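Local coordinates for paenibacillus xanthan lyase (Paenibacillus, PDB 6F2P), which cleaves the polysaccharide xanthan by elimination, probably releasing the terminal mannose of its side chains, at residues 672-677 / 704-709; 678-683 / 691-696; 961-966 / 1005-1010. One frame throughout, in Å; residues are numbered along the deposited sequence.

Contact 1 of 3, residues 672-677 / 704-709; sequences VTSNRK and IYIDVN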
loop_
_atom_site.group_PDB
_atom_site.type_symbol
_atom_site.label_atom_id
_atom_site.label_comp_id
_atom_site.label_asym_id
_atom_site.label_seq_id
_atom_site.Cartn_x
_atom_site.Cartn_y
_atom_site.Cartn_z
ATOM N N VAL A 672 4.814 0.399 22.609
ATOM C CA VAL A 672 3.663 0.679 21.766
ATOM C C VAL A 672 2.520 -0.312 21.942
ATOM O O VAL A 672 2.719 -1.529 21.992
ATOM C CB VAL A 672 4.066 0.743 20.278
ATOM C CG1 VAL A 672 2.892 1.208 19.425
ATOM C CG2 VAL A 672 5.256 1.667 20.091
ATOM N N THR A 673 1.316 0.230 22.037
ATOM C CA THR A 673 0.116 -0.578 22.063
ATOM C C THR A 673 -0.746 -0.179 20.874
ATOM O O THR A 673 -0.906 1.012 20.595
ATOM C CB THR A 673 -0.681 -0.376 23.375
ATOM O OG1 THR A 673 0.099 -0.825 24.497
ATOM C CG2 THR A 673 -1.986 -1.149 23.333
ATOM N N SER A 674 -1.269 -1.176 20.159
ATOM C CA SER A 674 -2.229 -0.943 19.084
ATOM C C SER A 674 -3.436 -1.840 19.269
ATOM O O SER A 674 -3.305 -2.991 19.687
ATOM C CB SER A 674 -1.607 -1.203 17.710
ATOM O OG SER A 674 -2.591 -1.132 16.687
ATOM N N ASN A 675 -4.611 -1.312 18.951
ATOM C CA ASN A 675 -5.837 -2.090 19.062
ATOM C C ASN A 675 -6.294 -2.615 17.704
ATOM O O ASN A 675 -7.365 -3.195 17.593
ATOM C CB ASN A 675 -6.951 -1.258 19.704
ATOM C CG ASN A 675 -7.505 -0.195 18.768
ATOM O OD1 ASN A 675 -6.806 0.293 17.883
ATOM N ND2 ASN A 675 -8.766 0.168 18.963
ATOM N N ARG A 676 -5.481 -2.398 16.675
ATOM C CA ARG A 676 -5.825 -2.822 15.319
ATOM C C ARG A 676 -4.594 -3.311 14.565
ATOM O O ARG A 676 -3.471 -2.934 14.897
ATOM C CB ARG A 676 -6.458 -1.665 14.539
ATOM C CG ARG A 676 -7.847 -1.243 15.022
ATOM C CD ARG A 676 -8.901 -2.312 14.742
ATOM N NE ARG A 676 -10.232 -1.901 15.184
ATOM C CZ ARG A 676 -10.706 -2.056 16.423
ATOM N NH1 ARG A 676 -9.960 -2.614 17.372
ATOM N NH2 ARG A 676 -11.936 -1.647 16.716
ATOM N N LYS A 677 -4.804 -4.149 13.554
ATOM C CA LYS A 677 -3.741 -4.459 12.606
ATOM C C LYS A 677 -3.118 -3.148 12.147
ATOM O O LYS A 677 -3.832 -2.201 11.816
ATOM C CB LYS A 677 -4.290 -5.217 11.393
ATOM C CG LYS A 677 -4.933 -6.545 11.731
ATOM C CD LYS A 677 -5.720 -7.101 10.551
ATOM C CE LYS A 677 -6.421 -8.399 10.924
ATOM N NZ LYS A 677 -6.927 -9.103 9.724
ATOM N N ILE A 704 -7.587 3.608 14.379
ATOM C CA ILE A 704 -6.587 2.830 15.079
ATOM C C ILE A 704 -6.125 3.626 16.287
ATOM O O ILE A 704 -5.605 4.731 16.146
ATOM C CB ILE A 704 -5.360 2.552 14.210
ATOM C CG1 ILE A 704 -5.728 1.670 13.010
ATOM C CG2 ILE A 704 -4.263 1.903 15.055
ATOM C CD1 ILE A 704 -4.595 1.520 11.983
ATOM N N TYR A 705 -6.320 3.069 17.476
ATOM C CA TYR A 705 -5.830 3.690 18.696
ATOM C C TYR A 705 -4.413 3.212 18.992
ATOM O O TYR A 705 -4.116 2.017 18.927
ATOM C CB TYR A 705 -6.740 3.347 19.866
ATOM C CG TYR A 705 -7.992 4.190 19.971
ATOM C CD1 TYR A 705 -8.895 4.269 18.920
ATOM C CD2 TYR A 705 -8.290 4.880 21.141
ATOM C CE1 TYR A 705 -10.046 5.029 19.022
ATOM C CE2 TYR A 705 -9.439 5.640 21.249
ATOM C CZ TYR A 705 -10.311 5.711 20.191
ATOM O OH TYR A 705 -11.452 6.467 20.291
ATOM N N ILE A 706 -3.540 4.155 19.312
ATOM C CA ILE A 706 -2.163 3.847 19.644
ATOM C C ILE A 706 -1.795 4.459 21.003
ATOM O O ILE A 706 -2.070 5.637 21.267
ATOM C CB ILE A 706 -1.213 4.403 18.565
ATOM C CG1 ILE A 706 -1.505 3.763 17.194
ATOM C CG2 ILE A 706 0.247 4.231 18.977
ATOM C CD1 ILE A 706 -1.003 2.348 17.017
ATOM N N ASP A 707 -1.191 3.655 21.873
ATOM C CA ASP A 707 -0.597 4.184 23.095
ATOM C C ASP A 707 0.910 4.067 22.987
ATOM O O ASP A 707 1.426 3.085 22.446
ATOM C CB ASP A 707 -1.085 3.422 24.327
ATOM C CG ASP A 707 -2.561 3.668 24.629
ATOM O OD1 ASP A 707 -3.106 4.688 24.156
ATOM O OD2 ASP A 707 -3.175 2.845 25.348
ATOM N N VAL A 708 1.620 5.073 23.480
ATOM C CA VAL A 708 3.066 4.973 23.601
ATOM C C VAL A 708 3.473 5.182 25.056
ATOM O O VAL A 708 3.231 6.236 25.635
ATOM C CB VAL A 708 3.796 5.969 22.688
ATOM C CG1 VAL A 708 5.289 5.888 22.906
ATOM C CG2 VAL A 708 3.466 5.685 21.245
ATOM N N ASN A 709 4.092 4.157 25.633
ATOM C CA ASN A 709 4.395 4.105 27.056
ATOM C C ASN A 709 5.540 5.033 27.454
ATOM O O ASN A 709 6.588 4.583 27.923
ATOM C CB ASN A 709 4.719 2.665 27.457
ATOM C CG ASN A 709 4.541 2.423 28.937
ATOM O OD1 ASN A 709 4.198 3.333 29.677
ATOM N ND2 ASN A 709 4.761 1.188 29.378
HETATM O O HOH W 1 2.028 1.121 25.040
#

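Contact 2 of 3, residues 678-683 / 691-696; sequences ASVMTK and ISVSDP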
loop_
_atom_site.group_PDB
_atom_site.type_symbol
_atom_site.label_atom_id
_atom_site.label_comp_id
_atom_site.label_asym_id
_atom_site.label_seq_id
_atom_site.Cartn_x
_atom_site.Cartn_y
_atom_site.Cartn_z
ATOM N N ALA A 678 -1.793 -3.084 12.137
ATOM C CA ALA A 678 -1.121 -1.833 11.829
ATOM C C ALA A 678 0.349 -2.055 11.569
ATOM O O ALA A 678 0.946 -2.995 12.083
ATOM C CB ALA A 678 -1.292 -0.873 12.981
ATOM N N SER A 679 0.941 -1.182 10.772
ATOM C CA SER A 679 2.385 -1.137 10.678
ATOM C C SER A 679 2.817 0.181 11.319
ATOM O O SER A 679 2.267 1.239 11.016
ATOM C CB SER A 679 2.825 -1.212 9.228
ATOM O OG SER A 679 4.233 -1.304 9.143
ATOM N N VAL A 680 3.772 0.116 12.238
ATOM C CA VAL A 680 4.128 1.281 13.039
ATOM C C VAL A 680 5.637 1.452 13.098
ATOM O O VAL A 680 6.370 0.465 13.188
ATOM C CB VAL A 680 3.586 1.130 14.467
ATOM C CG1 VAL A 680 3.946 2.332 15.325
ATOM C CG2 VAL A 680 2.084 0.913 14.425
ATOM N N MET A 681 6.106 2.696 13.024
ATOM C CA MET A 681 7.527 2.979 13.185
ATOM C C MET A 681 7.735 4.197 14.085
ATOM O O MET A 681 7.038 5.196 13.945
ATOM C CB MET A 681 8.206 3.155 11.824
ATOM C CG MET A 681 9.699 3.436 11.900
ATOM S SD MET A 681 10.598 3.034 10.377
ATOM C CE MET A 681 10.713 1.260 10.557
ATOM N N THR A 682 8.675 4.095 15.025
ATOM C CA THR A 682 8.965 5.187 15.954
ATOM C C THR A 682 10.400 5.692 15.811
ATOM O O THR A 682 11.322 4.923 15.535
ATOM C CB THR A 682 8.728 4.769 17.429
ATOM O OG1 THR A 682 9.699 3.787 17.820
ATOM C CG2 THR A 682 7.311 4.202 17.630
ATOM N N LYS A 683 10.576 6.997 15.982
ATOM C CA LYS A 683 11.902 7.600 16.069
ATOM C C LYS A 683 11.998 8.440 17.347
ATOM O O LYS A 683 11.212 9.373 17.550
ATOM C CB LYS A 683 12.185 8.463 14.838
ATOM C CG LYS A 683 13.370 9.403 14.980
ATOM C CD LYS A 683 14.704 8.679 14.886
ATOM C CE LYS A 683 15.849 9.549 15.436
ATOM N NZ LYS A 683 17.186 9.197 14.845
ATOM N N ILE A 691 5.982 9.110 15.759
ATOM C CA ILE A 691 5.356 7.836 15.438
ATOM C C ILE A 691 4.704 7.852 14.056
ATOM O O ILE A 691 3.999 8.797 13.696
ATOM C CB ILE A 691 4.303 7.459 16.481
ATOM C CG1 ILE A 691 4.938 7.375 17.865
ATOM C CG2 ILE A 691 3.641 6.132 16.116
ATOM C CD1 ILE A 691 4.352 8.342 18.860
ATOM N N SER A 692 4.953 6.808 13.276
ATOM C CA SER A 692 4.323 6.668 11.969
ATOM C C SER A 692 3.404 5.453 11.972
ATOM O O SER A 692 3.806 4.366 12.394
ATOM C CB SER A 692 5.377 6.521 10.879
ATOM O OG SER A 692 4.786 6.516 9.590
ATOM N N VAL A 693 2.167 5.640 11.520
ATOM C CA VAL A 693 1.176 4.563 11.528
ATOM C C VAL A 693 0.510 4.382 10.170
ATOM O O VAL A 693 0.226 5.364 9.482
ATOM C CB VAL A 693 0.064 4.851 12.547
ATOM C CG1 VAL A 693 -0.833 3.626 12.725
ATOM C CG2 VAL A 693 0.666 5.265 13.863
ATOM N N SER A 694 0.251 3.137 9.783
ATOM C CA SER A 694 -0.529 2.877 8.577
ATOM C C SER A 694 -1.390 1.647 8.778
ATOM O O SER A 694 -1.087 0.808 9.618
ATOM C CB SER A 694 0.383 2.665 7.372
ATOM O OG SER A 694 0.977 1.381 7.419
ATOM N N ASP A 695 -2.463 1.549 8.004
ATOM C CA ASP A 695 -3.304 0.360 7.972
ATOM C C ASP A 695 -2.994 -0.436 6.700
ATOM O O ASP A 695 -3.500 -0.126 5.617
ATOM C CB ASP A 695 -4.771 0.769 7.983
ATOM C CG ASP A 695 -5.693 -0.364 7.599
ATOM O OD1 ASP A 695 -5.425 -1.510 8.019
ATOM O OD2 ASP A 695 -6.676 -0.107 6.864
ATOM N N PRO A 696 -2.145 -1.463 6.821
ATOM C CA PRO A 696 -1.700 -2.182 5.626
ATOM C C PRO A 696 -2.823 -2.987 5.011
ATOM O O PRO A 696 -2.695 -3.364 3.850
ATOM C CB PRO A 696 -0.623 -3.131 6.160
ATOM C CG PRO A 696 -0.240 -2.584 7.484
ATOM C CD PRO A 696 -1.466 -1.935 8.038
#

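Contact 3 of 3, residues 961-966 / 1005-1010; sequences TYQVYM and LGTYSF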
loop_
_atom_site.group_PDB
_atom_site.type_symbol
_atom_site.label_atom_id
_atom_site.label_comp_id
_atom_site.label_asym_id
_atom_site.label_seq_id
_atom_site.Cartn_x
_atom_site.Cartn_y
_atom_site.Cartn_z
ATOM N N THR A 961 -27.389 14.983 38.262
ATOM C CA THR A 961 -28.368 14.867 39.333
ATOM C C THR A 961 -28.443 13.434 39.845
ATOM O O THR A 961 -28.589 12.490 39.064
ATOM C CB THR A 961 -29.754 15.329 38.864
ATOM O OG1 THR A 961 -29.659 16.669 38.371
ATOM C CG2 THR A 961 -30.743 15.292 40.009
ATOM N N TYR A 962 -28.344 13.278 41.160
ATOM C CA TYR A 962 -28.317 11.956 41.772
ATOM C C TYR A 962 -29.280 11.811 42.942
ATOM O O TYR A 962 -29.247 12.605 43.888
ATOM C CB TYR A 962 -26.923 11.647 42.295
ATOM C CG TYR A 962 -25.898 11.356 41.243
ATOM C CD1 TYR A 962 -25.182 12.383 40.648
ATOM C CD2 TYR A 962 -25.622 10.051 40.861
ATOM C CE1 TYR A 962 -24.230 12.119 39.690
ATOM C CE2 TYR A 962 -24.669 9.776 39.907
ATOM C CZ TYR A 962 -23.975 10.813 39.326
ATOM O OH TYR A 962 -23.022 10.541 38.378
ATOM N N GLN A 963 -30.112 10.775 42.881
ATOM C CA GLN A 963 -30.922 10.356 44.018
ATOM C C GLN A 963 -30.042 9.749 45.109
ATOM O O GLN A 963 -29.218 8.873 44.842
ATOM C CB GLN A 963 -31.981 9.353 43.572
ATOM C CG GLN A 963 -33.007 9.959 42.647
ATOM C CD GLN A 963 -34.124 9.003 42.316
ATOM O OE1 GLN A 963 -33.936 7.785 42.313
ATOM N NE2 GLN A 963 -35.308 9.547 42.043
ATOM N N VAL A 964 -30.216 10.226 46.337
ATOM C CA VAL A 964 -29.418 9.748 47.463
ATOM C C VAL A 964 -30.217 8.784 48.351
ATOM O O VAL A 964 -31.180 9.187 49.008
ATOM C CB VAL A 964 -28.877 10.933 48.298
ATOM C CG1 VAL A 964 -28.151 10.440 49.533
ATOM C CG2 VAL A 964 -27.963 11.808 47.451
ATOM N N TYR A 965 -29.826 7.508 48.349
ATOM C CA TYR A 965 -30.474 6.496 49.190
ATOM C C TYR A 965 -29.619 6.111 50.389
ATOM O O TYR A 965 -28.403 6.283 50.377
ATOM C CB TYR A 965 -30.785 5.232 48.396
ATOM C CG TYR A 965 -31.759 5.423 47.266
ATOM C CD1 TYR A 965 -31.335 5.903 46.035
ATOM C CD2 TYR A 965 -33.101 5.106 47.420
ATOM C CE1 TYR A 965 -32.219 6.078 44.995
ATOM C CE2 TYR A 965 -33.996 5.275 46.380
ATOM C CZ TYR A 965 -33.545 5.761 45.168
ATOM O OH TYR A 965 -34.417 5.932 44.118
ATOM N N MET A 966 -30.266 5.582 51.422
ATOM C CA MET A 966 -29.552 5.043 52.576
ATOM C C MET A 966 -30.265 3.821 53.162
ATOM O O MET A 966 -31.498 3.755 53.209
ATOM C CB MET A 966 -29.348 6.112 53.648
ATOM C CG MET A 966 -28.617 5.598 54.878
ATOM S SD MET A 966 -28.432 6.805 56.202
ATOM C CE MET A 966 -27.227 7.933 55.498
ATOM N N LEU A 1005 -33.325 9.716 50.546
ATOM C CA LEU A 1005 -33.104 10.896 51.384
ATOM C C LEU A 1005 -33.410 12.179 50.628
ATOM O O LEU A 1005 -34.029 13.094 51.166
ATOM C CB LEU A 1005 -31.661 10.953 51.890
ATOM C CG LEU A 1005 -31.124 9.713 52.605
ATOM C CD1 LEU A 1005 -29.816 10.026 53.301
ATOM C CD2 LEU A 1005 -32.146 9.176 53.590
ATOM N N GLY A 1006 -32.961 12.244 49.378
ATOM C CA GLY A 1006 -33.186 13.415 48.555
ATOM C C GLY A 1006 -32.577 13.292 47.176
ATOM O O GLY A 1006 -31.997 12.262 46.827
ATOM N N THR A 1007 -32.712 14.348 46.384
ATOM C CA THR A 1007 -32.171 14.362 45.035
ATOM C C THR A 1007 -31.440 15.688 44.813
ATOM O O THR A 1007 -32.024 16.759 44.954
ATOM C CB THR A 1007 -33.291 14.146 44.004
ATOM O OG1 THR A 1007 -34.050 12.986 44.367
ATOM C CG2 THR A 1007 -32.724 13.935 42.618
ATOM N N TYR A 1008 -30.150 15.610 44.492
ATOM C CA TYR A 1008 -29.291 16.795 44.457
ATOM C C TYR A 1008 -28.337 16.776 43.271
ATOM O O TYR A 1008 -28.145 15.740 42.634
ATOM C CB TYR A 1008 -28.483 16.905 45.758
ATOM C CG TYR A 1008 -29.335 16.808 47.004
ATOM C CD1 TYR A 1008 -29.880 17.947 47.585
ATOM C CD2 TYR A 1008 -29.607 15.573 47.594
ATOM C CE1 TYR A 1008 -30.670 17.863 48.716
ATOM C CE2 TYR A 1008 -30.398 15.481 48.729
ATOM C CZ TYR A 1008 -30.927 16.630 49.285
ATOM O OH TYR A 1008 -31.718 16.550 50.410
ATOM N N SER A 1009 -27.748 17.930 42.974
ATOM C CA SER A 1009 -26.720 18.015 41.945
ATOM C C SER A 1009 -25.365 17.746 42.562
ATOM O O SER A 1009 -25.010 18.331 43.577
ATOM C CB SER A 1009 -26.712 19.397 41.295
ATOM O OG SER A 1009 -27.883 19.603 40.534
ATOM N N PHE A 1010 -24.607 16.847 41.952
ATOM C CA PHE A 1010 -23.249 16.586 42.402
ATOM C C PHE A 1010 -22.261 16.848 41.272
ATOM O O PHE A 1010 -22.575 16.654 40.097
ATOM C CB PHE A 1010 -23.095 15.140 42.871
ATOM C CG PHE A 1010 -23.839 14.819 44.132
ATOM C CD1 PHE A 1010 -23.255 15.043 45.373
ATOM C CD2 PHE A 1010 -25.114 14.266 44.081
ATOM C CE1 PHE A 1010 -23.935 14.730 46.549
ATOM C CE2 PHE A 1010 -25.805 13.952 45.249
ATOM C CZ PHE A 1010 -25.212 14.183 46.486
#

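Contact 1 of 3, residues 672-677 / 704-709
Asn675 meets Tyr705 with the flat end of its side chain: OD1 accepts a hydrogen bond from the backbone N of Tyr705 at 2.8 Å, and the N-H comes in from above the amide plane, 41° out of it. The amide can do this because CG sits between the backbone N and the carbonyl carbon (chi1 73°), which turns OD1 back onto the opposite strand. Its plane stands 60° from the tyrosine ring, with ND2 oblique to that ring. In return, Asn675 N makes only a weak bond to Tyr705 O, so the side chain carries the pairing on where the regular ladder fades. Upstream the ladder is sound: Thr673 and Asp707 form a hydrogen-bonded antiparallel pair.

On the face holding Val672, Ser674 and Ile706, the isoleucine, bent at its second torsion, brings CD1 to Ser674 CB at 3.7 Å, while Ile706 CG2 slants across Val672 CG1 at 4.0 Å. Further along, Arg676 CB rests on Ile704 CG1 at 3.7 Å. The arginine's end leads away from Ile704, and its NH1 bonds Asn675 O at 2.7 Å.

Strand 703-708, flanked by 672-674 and 731-736, belongs to a five-stranded antiparallel sheet, one layer of the family 8 lyase C-terminal beta-sandwich. Val672 and Ser674 pack on strand 656-661 of the facing sheet, Val708 packs on strand 688-694, and Tyr705 OH bonds Asp812 of strand 806-813, in the next sandwich along the chain.

Contact 2 of 3, residues 678-683 / 691-696
Val680 and Ile691 lie side by side and point the same way, with CG1 of the valine 3.9 Å from CG2 of the isoleucine. Thr682, the direct partner of Ile691 across the strands, brings its CG2 to Ile691 CG1 at 4.0 Å; a chi1 of 68° sets OG1 between the backbone N and the carbonyl carbon and leaves CG2 anti to the carbonyl carbon. These groups make the apolar face of a beta hairpin, strands 678-684 and 688-694, although Val680 CG2 and Val693 CG1 stand farther apart at 4.3 Å.

On the other face the packing is close at one end, where Ser679 CB lies 3.7 Å from Ser694 OG and Pro696 closes the contact, its CG 3.8 Å from Ser679 CB and its CD 3.8 Å from Ala678 CA. An alanine here would lack CG and CD, and would probably leave a gap beside Ser679 and Trp456 and let the backbone after Asp695 turn more easily. Toward the other end it is looser: the side chains of Met681 and Ser692 come no nearer each other than CB to CB, 4.5 Å, and the thioether leads away to Tyr466 and Val468. Even this side is not open to water, since strands 457-462 and 466-474 cover it. Lys683, at the partly exposed end, sends its NZ to Leu654 O.

Four backbone bonds tie the strands, among them Ser692 N to Met681 O at 2.7 Å. With the backbone thus paired, the buried serine hydroxyls bond elsewhere: Ser679 OG with Asn660, Ser694 OG with Gly459 O, and Ser692 OG with Thr460, Asp461 O and Lys746. The chemistry is therefore apolar toward the interior of the C-terminal beta-sandwich and mixed on the other side, where Ser692 and Ser694 bond strand 457-462 and Met681 packs beside them.

Contact 3 of 3, residues 961-966 / 1005-1010
Val964 holds CG1 anti to its backbone N (chi1 175°), which leaves CG2 anti to the carbonyl carbon; Phe1010 has its CG anti to its own carbonyl carbon (chi1 -69°), and the methyl CG2 comes to the edge of the phenylalanine ring, 3.8 Å from CE2. Tyr962 adds its CB, 3.6 Å from Phe1010 CD2, and the two side chains slant past each other. Val964 CG2 also comes to the edge of the Tyr1008 ring, which stacks with His984 beyond. Strand 960-967 runs between 1003-1010 and 1030-1039 in the sandwich of the Golvesin C-terminal domain, and Val964 packs onto Ile1018 of the facing sheet. Here the pairing carries a classic beta bulge: Leu1005 and Gly1006 both face Val964, so Val964 O accepts a bond from Leu1005 N while Val964 N gives a nearly straight bond of 2.7 Å to Gly1006 O. Leu1005 CD1 lies 4.0 Å from Met966 CB. On the other face the Thr961 and Thr1007 side chains cross at about a right angle and meet through their CG2 methyls, and Gln963 CG lies alongside Thr1007 OG1 at 3.6 Å. Tyr965 OH bonds Gln963 OE1 at 2.6 Å from above the amide plane.

Overall arrangement
Contacts 1 and 2 belong to the two facing sheets of one sandwich, their centres 10 Å apart. The chain leaves strand 672-674, runs through the hairpin of contact 2 and returns as strand 703-708 to close contact 1. The sheets meet through Val708 CG2 and Ile691 CD1, 3.7 Å apart, and through Val672 and Thr682. Contact 3 comes later in the chain, in another domain: its centre is 40 Å from that of contact 1, with nearest atoms about 22 Å apart. A calcium ion lies about 11 Å from the side chain of Pro696. Diol molecules, probably from the crystallisation liquor, lie near Arg676, Asp707, Tyr965 and Leu1005.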